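Local coordinates for alpha-1,2-mannosyltransferase (Ktr4), putative (Neosartorya fumigata, PDB 7BOP), which belongs to the glycolipid 2-alpha-mannosyltransferase family of GT-A fold glycosyltransferases and holds guanosine-5'-diphosphate together with a manganese ion, at residues V203-F208 and H334-I339; G219-L224 and Y346-N351; P228-T233 and Y311-D316; N252-W257 and C277-N282. All blocks are in the same frame, centred on the assembly; numbering follows the deposited sequence.

Contact 1: residues V203-F208 and H334-I339; sequences VDYDVF and HWFRDI
Y205 meets the D338 carboxylate at the hydroxyl edge of its ring, the two planes only 4° apart. Its OH donates to D338 OD2 over 2.6 Å, meeting the syn lone pair as the two side chains approach head-on, and the ring carbon CE1 lies 3.2 Å from the same oxygen. D338 can make this reach because its chi1 of 56° sets CG between its own backbone N and carbonyl carbon, on a residue that lies within the type I turn F336 to I339. A water completes the arrangement: it donates to D338 OD1 at 2.6 Å and to Y205 OH, and it is also hydrogen-bonded to H334 NE2, so one solvent molecule joins three polar side chains.

Beside this polar cluster the contact is apolar. F336 turns the edge of its ring to the tyrosine, CE1 standing 3.8 Å from Y205 OH, while H334 CD2 lies over the centre of one face. V207, at the start of helix 207-213, places CB 4.3 Å from F336 CE1. V203 CG2 meets I339 CG1 at 4.1 Å. The branched aliphatic chains suit this buried side, where W94 of helix 80-98 and I285 of strand 284-287 add further cover. The contact thus joins the loop leading into helix 207-213 to the turn that follows strand 333-335.

With a tyrosine hydroxyl on one carboxylate oxygen and a water on the other, D338 has a donor for each oxygen, an environment that would be expected to stabilise its negative charge.

Contact 2: residues G219-L224 and Y346-N351; sequences GFTINL and YYNCPN
I222, at the break in strand 218-224, reaches onto the backbone of Y346, Y347 and N348, joining the mixed central sheet of the GT-A fold to the small antiparallel sheet in which 346-348 is an outer strand. From its CB, the chi1 of -65° sends CG1 off beside the backbone N, opposite the carbonyl carbon, which turns it toward strand 346-348. CG1 comes 4.0 Å from N348 CB, the two side chains running antiparallel as they pass. The extended chain then carries the terminal CD1 onto the neighbouring backbone, 3.6 Å from Y347 C and 4.1 Å from Y346 CB. Isoleucine suits the place because its longer arm, CG1-CD1, is slim enough to lie against a strand backbone.

L224 deals with the Y346 ring. Its CD2 sits over one face, 4.1 Å from the centroid and 19° off the normal, a CH-pi contact, while CD1 touches Y346 CD2 at 3.6 Å. Leucine suits the place because its forked end offers one methyl to the face and another to the rim. F363 also stacks on the Y346 ring, and W280 meets it edge-to-face.

N348 carries the polar part. Its ND2 is held by the carbonyls of I339 and R337 in the preceding turn, which fixes the amide's rotation and directs OD1 back toward strand 218-224. N348 OD1 and T221 O are both acceptors and cannot bond directly; one water donates to each, 2.7 Å from T221 O and 2.7 Å from N348 OD1.

Contact 3: residues P228-T233 and Y311-D316; sequences PKTVPT and YERWGD
E312 grips T233 with both carboxylate oxygens. OE1 accepts from T233 N at 3.0 Å through its syn lone pair in a nearly straight bond (169°), and OE2 accepts from T233 OG1 at 2.6 Å, the hydroxyl standing above the carboxylate plane. OE1 has a second donor on its own side of the contact: W314 NE1 reaches it over 2.8 Å, approaching 49° out of that plane. P232, which has no N-H to offer, lays its ring carbon CD 3.1 Å from E312 OE1. Glutamate fits here because its chain, extended beyond CG, is long enough to serve a backbone N-H, a hydroxyl and an indole together.

Further back, the two backbones are joined by R313 N donating to T230 O at 3.1 Å. The edge of the W314 indole faces the same stretch, with CD1 3.9 Å from V231 CG1 and CZ2 near T233 OG1. These loops each lead into a helix of the GT-A fold, 234-244 and 316-327, with T233 and G315 at the N-cap positions; the threonine hydroxyl is spent on E312 and makes no capping bond.

T230 and R313 run side by side, T230 CG2 lying 3.7 Å from R313 CZ over one face of the guanidinium. T230 OG1 is hydrogen-bonded to D227 O and also accepts from a water, which in turn accepts from R313 NH2 and G315 N. Outside this shell, R313 packs on Y161, L154 and Y167, the last of which belongs to the pocket of guanosine-5'-diphosphate; the R313 side chain lies about 6 Å from that ligand.

Contact 4: residues N252-W257 and C277-N282; sequences NNMMGW and CHFWSN
W257 sets the outer corner of its indole over one face of F279, with CH2 3.8 Å from F279 CZ. The planes lie at 39°, a tilted packing of the two rings. With CG anti to the backbone N (chi1 175°), the indole leaves its helix toward strand 278-279, and its length lets one residue touch both C277 and F279.

Two sulfurs join in. M254 SD lies at the edge of F279, 4.1 Å from CZ, a Met-aromatic contact, its flexible chain extended to get there. C277 SG is placed obliquely to W257, 5.0 Å from the centroid of the five-membered ring, and C277 CB packs closer, 3.3 Å from W257 NE1.

No hydrogen bond joins the two segments directly; a water over the indole face donates to C277 O at 2.8 Å and, weakly, to W257 O. Within 252-257, N253 OD1 accepts from M255 N at 3.0 Å, an Asx turn at the start of helix 255-258.

The contact lies between that short helix and strand 278-279, which pairs with strand 218-224. Helix 376-382 packs on M254 and W257, and the disulfide from C277 to C375 ties this contact to the chain just before helix 376-382.

How the contacts relate
From the N terminus, the chain passes 203-208, 219-224 and 228-233, opening contacts 1, 2 and 3, before 252-257 meets 277-282 and contact 4 closes the shortest loop. Segment 311-316 then closes contact 3, whose loop encloses contact 4; both lie within the longer loops of contacts 1 and 2. Those two cross, since 334-339 closes contact 1 before 346-351 closes contact 2. Strand 218-224, part of contact 2, pairs with strand 333-335 of contact 1 and with strand 278-279 of contact 4, so all three reach one sheet. D316 and S281 join contacts 3 and 4, whereas contacts 1 and 3 lie on opposite sides of the chain's centre.

Contact 1: residues V203-F208 and H334-I339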
# COMPACT_ATOMS: atom_id res chain seq x y z
N VAL A 203 -8.58 -12.14 -12.19
CA VAL A 203 -9.62 -11.38 -11.52
C VAL A 203 -10.59 -10.94 -12.62
O VAL A 203 -10.18 -10.27 -13.58
CB VAL A 203 -9.02 -10.20 -10.75
CG1 VAL A 203 -10.11 -9.32 -10.14
CG2 VAL A 203 -8.10 -10.73 -9.66
N ASP A 204 -11.86 -11.32 -12.48
CA ASP A 204 -12.84 -11.19 -13.56
C ASP A 204 -13.92 -10.14 -13.29
O ASP A 204 -15.00 -10.21 -13.87
CB ASP A 204 -13.46 -12.57 -13.83
CG ASP A 204 -12.46 -13.53 -14.43
OD1 ASP A 204 -11.71 -13.10 -15.32
OD2 ASP A 204 -12.42 -14.70 -14.02
N TYR A 205 -13.63 -9.18 -12.42
CA TYR A 205 -14.50 -8.04 -12.19
C TYR A 205 -13.66 -6.77 -12.11
O TYR A 205 -12.45 -6.81 -11.82
CB TYR A 205 -15.37 -8.23 -10.94
CG TYR A 205 -14.58 -8.36 -9.65
CD1 TYR A 205 -14.04 -9.59 -9.25
CD2 TYR A 205 -14.34 -7.25 -8.84
CE1 TYR A 205 -13.30 -9.71 -8.06
CE2 TYR A 205 -13.60 -7.36 -7.66
CZ TYR A 205 -13.08 -8.60 -7.28
OH TYR A 205 -12.34 -8.69 -6.10
N ASP A 206 -14.31 -5.64 -12.36
CA ASP A 206 -13.67 -4.34 -12.31
C ASP A 206 -13.48 -3.93 -10.84
O ASP A 206 -14.43 -3.53 -10.17
CB ASP A 206 -14.53 -3.33 -13.07
CG ASP A 206 -13.91 -1.95 -13.15
OD1 ASP A 206 -13.03 -1.63 -12.31
OD2 ASP A 206 -14.31 -1.17 -14.06
N VAL A 207 -12.24 -4.03 -10.35
CA VAL A 207 -11.96 -3.78 -8.93
C VAL A 207 -12.22 -2.34 -8.55
O VAL A 207 -12.61 -2.05 -7.42
CB VAL A 207 -10.53 -4.19 -8.50
CG1 VAL A 207 -10.28 -5.66 -8.80
CG2 VAL A 207 -9.47 -3.31 -9.15
N PHE A 208 -12.03 -1.42 -9.50
CA PHE A 208 -12.26 -0.01 -9.23
C PHE A 208 -13.73 0.29 -9.01
O PHE A 208 -14.09 0.99 -8.05
CB PHE A 208 -11.70 0.88 -10.35
CG PHE A 208 -10.21 0.93 -10.41
CD1 PHE A 208 -9.45 1.33 -9.30
CD2 PHE A 208 -9.53 0.63 -11.59
CE1 PHE A 208 -8.07 1.41 -9.37
CE2 PHE A 208 -8.14 0.72 -11.66
CZ PHE A 208 -7.41 1.12 -10.55
N HIS A 334 -10.96 -2.90 2.80
CA HIS A 334 -11.25 -4.24 2.28
C HIS A 334 -9.98 -5.06 2.08
O HIS A 334 -8.99 -4.56 1.54
CB HIS A 334 -12.02 -4.11 0.95
CG HIS A 334 -12.24 -5.41 0.24
ND1 HIS A 334 -13.03 -6.42 0.74
CD2 HIS A 334 -11.78 -5.86 -0.96
CE1 HIS A 334 -13.05 -7.43 -0.10
NE2 HIS A 334 -12.30 -7.11 -1.14
N TRP A 335 -10.01 -6.30 2.54
CA TRP A 335 -8.94 -7.26 2.23
C TRP A 335 -9.24 -7.91 0.88
O TRP A 335 -10.19 -8.69 0.76
CB TRP A 335 -8.86 -8.33 3.31
CG TRP A 335 -7.81 -9.37 3.09
CD1 TRP A 335 -6.59 -9.20 2.53
CD2 TRP A 335 -7.89 -10.75 3.46
NE1 TRP A 335 -5.90 -10.38 2.50
CE2 TRP A 335 -6.67 -11.35 3.08
CE3 TRP A 335 -8.87 -11.54 4.07
CZ2 TRP A 335 -6.41 -12.71 3.28
CZ3 TRP A 335 -8.61 -12.88 4.27
CH2 TRP A 335 -7.39 -13.46 3.88
N PHE A 336 -8.42 -7.61 -0.11
CA PHE A 336 -8.53 -8.23 -1.44
C PHE A 336 -7.89 -9.61 -1.40
O PHE A 336 -6.87 -9.85 -2.04
CB PHE A 336 -7.87 -7.35 -2.52
CG PHE A 336 -8.77 -6.30 -3.08
CD1 PHE A 336 -9.79 -6.65 -3.96
CD2 PHE A 336 -8.63 -4.97 -2.73
CE1 PHE A 336 -10.63 -5.68 -4.50
CE2 PHE A 336 -9.47 -4.00 -3.25
CZ PHE A 336 -10.47 -4.36 -4.13
N ARG A 337 -8.53 -10.52 -0.68
CA ARG A 337 -8.03 -11.87 -0.51
C ARG A 337 -7.91 -12.63 -1.83
O ARG A 337 -7.04 -13.47 -1.97
CB ARG A 337 -8.90 -12.66 0.46
CG ARG A 337 -10.33 -12.94 0.00
CD ARG A 337 -11.30 -12.86 1.17
NE ARG A 337 -11.34 -14.08 1.92
CZ ARG A 337 -11.77 -14.23 3.18
NH1 ARG A 337 -12.22 -13.23 3.94
NH2 ARG A 337 -11.73 -15.44 3.68
N ASP A 338 -8.76 -12.27 -2.79
CA ASP A 338 -8.79 -12.91 -4.11
C ASP A 338 -7.75 -12.42 -5.11
O ASP A 338 -7.64 -13.00 -6.20
CB ASP A 338 -10.19 -12.81 -4.73
CG ASP A 338 -10.71 -11.37 -4.84
OD1 ASP A 338 -10.43 -10.55 -3.94
OD2 ASP A 338 -11.42 -11.07 -5.81
N ILE A 339 -6.98 -11.38 -4.77
CA ILE A 339 -5.87 -10.93 -5.61
C ILE A 339 -4.59 -11.59 -5.11
O ILE A 339 -4.02 -11.19 -4.10
CB ILE A 339 -5.72 -9.40 -5.64
CG1 ILE A 339 -7.01 -8.77 -6.17
CG2 ILE A 339 -4.53 -9.00 -6.51
CD1 ILE A 339 -7.02 -7.25 -6.16
O HOH W 1 -12.34 -8.86 -3.30

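Contact 2: residues G219-L224 and Y346-N351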
# COMPACT_ATOMS: atom_id res chain seq x y z
N GLY A 219 -8.05 -0.78 -0.21
CA GLY A 219 -7.91 -2.21 -0.32
C GLY A 219 -6.46 -2.64 -0.18
O GLY A 219 -5.56 -1.98 -0.71
N PHE A 220 -6.25 -3.75 0.53
CA PHE A 220 -4.91 -4.31 0.77
C PHE A 220 -4.89 -5.82 0.53
O PHE A 220 -5.93 -6.46 0.47
CB PHE A 220 -4.48 -4.01 2.21
CG PHE A 220 -5.19 -4.83 3.25
CD1 PHE A 220 -6.45 -4.48 3.70
CD2 PHE A 220 -4.58 -5.96 3.81
CE1 PHE A 220 -7.11 -5.22 4.66
CE2 PHE A 220 -5.24 -6.72 4.77
CZ PHE A 220 -6.51 -6.35 5.20
N THR A 221 -3.69 -6.37 0.40
CA THR A 221 -3.50 -7.83 0.34
C THR A 221 -2.71 -8.43 1.50
O THR A 221 -2.97 -9.56 1.88
CB THR A 221 -2.80 -8.26 -0.96
OG1 THR A 221 -1.63 -7.46 -1.14
CG2 THR A 221 -3.72 -8.07 -2.16
N ILE A 222 -1.74 -7.68 2.03
CA ILE A 222 -0.79 -8.18 3.05
C ILE A 222 -0.75 -7.20 4.23
O ILE A 222 -0.90 -5.99 4.04
CB ILE A 222 0.60 -8.42 2.40
CG1 ILE A 222 0.49 -9.56 1.37
CG2 ILE A 222 1.68 -8.75 3.44
CD1 ILE A 222 1.76 -9.84 0.56
N ASN A 223 -0.60 -7.73 5.44
CA ASN A 223 -0.65 -6.93 6.68
C ASN A 223 0.51 -7.40 7.55
O ASN A 223 0.54 -8.55 7.97
CB ASN A 223 -2.00 -7.14 7.37
CG ASN A 223 -2.31 -6.09 8.43
OD1 ASN A 223 -1.55 -5.90 9.39
ND2 ASN A 223 -3.44 -5.41 8.27
N LEU A 224 1.46 -6.50 7.81
CA LEU A 224 2.75 -6.85 8.43
C LEU A 224 3.08 -6.01 9.64
O LEU A 224 2.62 -4.88 9.77
CB LEU A 224 3.90 -6.61 7.43
CG LEU A 224 3.92 -7.29 6.07
CD1 LEU A 224 5.18 -6.89 5.33
CD2 LEU A 224 3.88 -8.79 6.21
N TYR A 346 7.01 -11.82 0.80
CA TYR A 346 5.69 -12.19 1.34
C TYR A 346 4.62 -12.37 0.27
O TYR A 346 4.73 -11.85 -0.86
CB TYR A 346 5.22 -11.18 2.40
CG TYR A 346 6.19 -10.99 3.53
CD1 TYR A 346 6.54 -12.06 4.37
CD2 TYR A 346 6.78 -9.75 3.76
CE1 TYR A 346 7.44 -11.88 5.41
CE2 TYR A 346 7.67 -9.56 4.81
CZ TYR A 346 8.00 -10.63 5.62
OH TYR A 346 8.89 -10.43 6.63
N TYR A 347 3.58 -13.11 0.65
CA TYR A 347 2.54 -13.58 -0.27
C TYR A 347 1.14 -13.41 0.30
O TYR A 347 0.93 -13.52 1.50
CB TYR A 347 2.72 -15.08 -0.57
CG TYR A 347 4.00 -15.41 -1.27
CD1 TYR A 347 5.20 -15.48 -0.57
CD2 TYR A 347 4.01 -15.66 -2.64
CE1 TYR A 347 6.39 -15.77 -1.22
CE2 TYR A 347 5.20 -15.95 -3.29
CZ TYR A 347 6.38 -16.01 -2.58
OH TYR A 347 7.56 -16.28 -3.23
N ASN A 348 0.21 -13.14 -0.61
CA ASN A 348 -1.20 -13.39 -0.41
C ASN A 348 -1.60 -14.36 -1.52
O ASN A 348 -1.73 -13.95 -2.69
CB ASN A 348 -2.02 -12.11 -0.50
CG ASN A 348 -3.49 -12.37 -0.38
OD1 ASN A 348 -4.01 -12.61 0.71
ND2 ASN A 348 -4.18 -12.38 -1.50
N CYS A 349 -1.70 -15.64 -1.19
CA CYS A 349 -2.06 -16.67 -2.19
C CYS A 349 -3.35 -17.38 -1.78
O CYS A 349 -3.34 -18.24 -0.89
CB CYS A 349 -0.91 -17.66 -2.37
SG CYS A 349 -1.21 -18.94 -3.61
N PRO A 350 -4.47 -17.01 -2.42
CA PRO A 350 -5.73 -17.66 -2.07
C PRO A 350 -5.89 -19.03 -2.73
O PRO A 350 -5.27 -19.31 -3.75
CB PRO A 350 -6.77 -16.69 -2.61
CG PRO A 350 -6.12 -16.11 -3.81
CD PRO A 350 -4.66 -16.02 -3.49
N ASN A 351 -6.72 -19.86 -2.11
CA ASN A 351 -7.13 -21.14 -2.67
C ASN A 351 -8.28 -20.91 -3.66
O ASN A 351 -9.45 -20.82 -3.28
CB ASN A 351 -7.55 -22.10 -1.55
CG ASN A 351 -8.19 -23.37 -2.08
OD1 ASN A 351 -7.90 -23.81 -3.19
ND2 ASN A 351 -9.07 -23.97 -1.28
O HOH W 2 -2.94 -11.99 3.12

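Contact 3: residues P228-T233 and Y311-D316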
# COMPACT_ATOMS: atom_id res chain seq x y z
N PRO A 228 10.28 -1.26 14.50
CA PRO A 228 10.05 -0.12 15.41
C PRO A 228 11.10 0.99 15.33
O PRO A 228 10.77 2.15 15.59
CB PRO A 228 10.10 -0.75 16.82
CG PRO A 228 9.97 -2.22 16.61
CD PRO A 228 10.44 -2.53 15.23
N LYS A 229 12.34 0.64 14.98
CA LYS A 229 13.42 1.64 14.85
C LYS A 229 13.17 2.68 13.76
O LYS A 229 13.78 3.75 13.80
CB LYS A 229 14.76 0.97 14.55
CG LYS A 229 15.26 0.10 15.70
CD LYS A 229 16.66 -0.45 15.44
CE LYS A 229 16.76 -1.28 14.17
NZ LYS A 229 15.80 -2.42 14.11
N THR A 230 12.33 2.37 12.77
CA THR A 230 11.99 3.33 11.71
C THR A 230 10.91 4.33 12.13
O THR A 230 10.75 5.34 11.44
CB THR A 230 11.54 2.64 10.41
OG1 THR A 230 10.33 1.91 10.63
CG2 THR A 230 12.62 1.66 9.92
N VAL A 231 10.19 4.06 13.22
CA VAL A 231 9.00 4.83 13.61
C VAL A 231 8.87 5.19 15.11
O VAL A 231 7.76 5.32 15.60
CB VAL A 231 7.70 4.11 13.14
CG1 VAL A 231 7.60 4.07 11.62
CG2 VAL A 231 7.60 2.70 13.71
N PRO A 232 10.00 5.40 15.83
CA PRO A 232 9.82 5.53 17.28
C PRO A 232 8.93 6.68 17.78
O PRO A 232 8.22 6.49 18.76
CB PRO A 232 11.26 5.64 17.81
CG PRO A 232 12.05 6.12 16.66
CD PRO A 232 11.42 5.46 15.47
N THR A 233 8.93 7.85 17.13
CA THR A 233 8.04 8.95 17.55
C THR A 233 6.78 9.12 16.70
O THR A 233 6.03 10.08 16.90
CB THR A 233 8.78 10.31 17.64
OG1 THR A 233 9.26 10.71 16.35
CG2 THR A 233 9.94 10.24 18.62
N TYR A 311 14.14 12.66 9.82
CA TYR A 311 14.92 12.35 11.04
C TYR A 311 14.70 10.93 11.54
O TYR A 311 15.53 10.39 12.29
CB TYR A 311 14.63 13.37 12.15
CG TYR A 311 14.78 14.82 11.73
CD1 TYR A 311 15.84 15.24 10.91
CD2 TYR A 311 13.86 15.78 12.16
CE1 TYR A 311 15.98 16.57 10.53
CE2 TYR A 311 14.00 17.12 11.78
CZ TYR A 311 15.05 17.51 10.97
OH TYR A 311 15.18 18.82 10.60
N GLU A 312 13.58 10.33 11.15
CA GLU A 312 13.36 8.91 11.32
C GLU A 312 13.14 8.38 9.91
O GLU A 312 13.51 9.07 8.96
CB GLU A 312 12.21 8.65 12.30
CG GLU A 312 12.60 9.07 13.71
CD GLU A 312 11.46 9.03 14.72
OE1 GLU A 312 10.47 8.28 14.55
OE2 GLU A 312 11.59 9.74 15.73
N ARG A 313 12.57 7.19 9.74
CA ARG A 313 12.30 6.68 8.40
C ARG A 313 10.85 6.21 8.33
O ARG A 313 10.57 5.05 8.02
CB ARG A 313 13.28 5.56 8.04
CG ARG A 313 13.39 5.27 6.54
CD ARG A 313 13.36 3.79 6.23
NE ARG A 313 12.05 3.21 6.57
CZ ARG A 313 11.68 1.95 6.32
NH1 ARG A 313 12.50 1.10 5.70
NH2 ARG A 313 10.47 1.56 6.68
N TRP A 314 9.95 7.13 8.64
CA TRP A 314 8.52 6.83 8.66
C TRP A 314 8.10 6.35 7.28
O TRP A 314 8.18 7.11 6.32
CB TRP A 314 7.70 8.07 9.04
CG TRP A 314 7.90 8.55 10.46
CD1 TRP A 314 8.51 7.87 11.49
CD2 TRP A 314 7.47 9.79 11.01
NE1 TRP A 314 8.50 8.62 12.63
CE2 TRP A 314 7.86 9.81 12.37
CE3 TRP A 314 6.81 10.91 10.49
CZ2 TRP A 314 7.59 10.89 13.22
CZ3 TRP A 314 6.55 11.99 11.33
CH2 TRP A 314 6.94 11.97 12.68
N GLY A 315 7.67 5.09 7.20
CA GLY A 315 7.18 4.52 5.95
C GLY A 315 5.81 5.08 5.59
O GLY A 315 5.03 5.45 6.47
N ASP A 316 5.51 5.15 4.30
CA ASP A 316 4.14 5.46 3.87
C ASP A 316 3.13 4.39 4.28
O ASP A 316 1.95 4.68 4.47
CB ASP A 316 4.06 5.71 2.36
CG ASP A 316 4.58 4.56 1.55
OD1 ASP A 316 5.81 4.48 1.39
OD2 ASP A 316 3.77 3.75 1.09
O HOH W 3 8.38 2.52 8.57

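Contact 4: residues N252-W257 and C277-N282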
# COMPACT_ATOMS: atom_id res chain seq x y z
N ASN A 252 -15.97 4.29 13.64
CA ASN A 252 -15.57 2.93 13.28
C ASN A 252 -14.07 2.92 12.97
O ASN A 252 -13.63 2.81 11.81
CB ASN A 252 -16.40 2.42 12.09
CG ASN A 252 -16.33 0.92 11.92
OD1 ASN A 252 -15.76 0.20 12.74
ND2 ASN A 252 -16.92 0.44 10.84
N ASN A 253 -13.29 3.02 14.05
CA ASN A 253 -11.85 3.18 13.98
C ASN A 253 -11.13 1.88 14.32
O ASN A 253 -11.74 0.94 14.84
CB ASN A 253 -11.38 4.35 14.88
CG ASN A 253 -11.55 4.06 16.37
OD1 ASN A 253 -10.97 3.11 16.91
ND2 ASN A 253 -12.31 4.89 17.05
N MET A 254 -9.83 1.85 14.04
CA MET A 254 -9.01 0.66 14.26
C MET A 254 -8.06 0.83 15.45
O MET A 254 -6.95 0.28 15.44
CB MET A 254 -8.20 0.36 12.99
CG MET A 254 -9.03 0.19 11.73
SD MET A 254 -7.95 -0.06 10.30
CE MET A 254 -9.14 0.07 8.96
N MET A 255 -8.49 1.55 16.49
CA MET A 255 -7.61 1.80 17.65
C MET A 255 -7.07 0.51 18.27
O MET A 255 -5.90 0.45 18.61
CB MET A 255 -8.35 2.63 18.72
CG MET A 255 -7.44 3.23 19.80
SD MET A 255 -6.28 4.46 19.16
CE MET A 255 -7.41 5.78 18.70
N GLY A 256 -7.91 -0.52 18.37
CA GLY A 256 -7.52 -1.82 18.91
C GLY A 256 -6.37 -2.47 18.14
O GLY A 256 -5.46 -3.01 18.73
N TRP A 257 -6.44 -2.41 16.82
CA TRP A 257 -5.35 -2.92 15.98
C TRP A 257 -4.11 -2.05 16.07
O TRP A 257 -2.99 -2.57 16.21
CB TRP A 257 -5.83 -3.02 14.53
CG TRP A 257 -4.78 -3.42 13.54
CD1 TRP A 257 -4.05 -4.58 13.53
CD2 TRP A 257 -4.40 -2.70 12.38
NE1 TRP A 257 -3.21 -4.61 12.44
CE2 TRP A 257 -3.40 -3.45 11.72
CE3 TRP A 257 -4.81 -1.47 11.82
CZ2 TRP A 257 -2.81 -3.02 10.54
CZ3 TRP A 257 -4.21 -1.05 10.64
CH2 TRP A 257 -3.22 -1.82 10.02
N CYS A 277 1.92 -2.51 13.04
CA CYS A 277 1.22 -3.22 11.99
C CYS A 277 0.70 -2.24 10.94
O CYS A 277 0.26 -1.12 11.25
CB CYS A 277 0.08 -4.06 12.54
SG CYS A 277 0.71 -5.41 13.56
N HIS A 278 0.77 -2.68 9.69
CA HIS A 278 0.44 -1.82 8.58
C HIS A 278 0.02 -2.65 7.40
O HIS A 278 0.43 -3.81 7.23
CB HIS A 278 1.65 -0.94 8.22
CG HIS A 278 2.88 -1.71 7.84
ND1 HIS A 278 3.79 -2.15 8.78
CD2 HIS A 278 3.36 -2.10 6.64
CE1 HIS A 278 4.78 -2.78 8.16
NE2 HIS A 278 4.54 -2.76 6.87
N PHE A 279 -0.82 -2.04 6.58
CA PHE A 279 -1.16 -2.57 5.27
C PHE A 279 0.09 -2.41 4.43
O PHE A 279 0.74 -1.37 4.48
CB PHE A 279 -2.31 -1.77 4.67
CG PHE A 279 -3.52 -1.69 5.56
CD1 PHE A 279 -4.23 -2.84 5.90
CD2 PHE A 279 -3.96 -0.47 6.05
CE1 PHE A 279 -5.34 -2.77 6.72
CE2 PHE A 279 -5.08 -0.39 6.86
CZ PHE A 279 -5.77 -1.54 7.19
N TRP A 280 0.46 -3.44 3.69
CA TRP A 280 1.75 -3.43 3.02
C TRP A 280 1.61 -2.67 1.70
O TRP A 280 1.22 -3.23 0.67
CB TRP A 280 2.30 -4.84 2.82
CG TRP A 280 3.79 -4.88 2.70
CD1 TRP A 280 4.69 -3.99 3.22
CD2 TRP A 280 4.57 -5.89 2.05
NE1 TRP A 280 5.97 -4.37 2.93
CE2 TRP A 280 5.93 -5.53 2.21
CE3 TRP A 280 4.26 -7.04 1.33
CZ2 TRP A 280 6.98 -6.30 1.69
CZ3 TRP A 280 5.30 -7.81 0.81
CH2 TRP A 280 6.64 -7.43 0.99
N SER A 281 1.97 -1.39 1.76
CA SER A 281 1.57 -0.39 0.77
C SER A 281 2.16 -0.51 -0.64
O SER A 281 1.73 0.24 -1.53
CB SER A 281 1.88 1.00 1.31
OG SER A 281 3.28 1.20 1.38
N ASN A 282 3.14 -1.38 -0.85
CA ASN A 282 3.58 -1.65 -2.23
C ASN A 282 2.40 -2.06 -3.14
O ASN A 282 2.41 -1.78 -4.34
CB ASN A 282 4.71 -2.67 -2.30
CG ASN A 282 4.44 -3.92 -1.49
OD1 ASN A 282 3.60 -4.74 -1.83
ND2 ASN A 282 5.19 -4.07 -0.41
O HOH W 4 -1.57 -1.20 13.41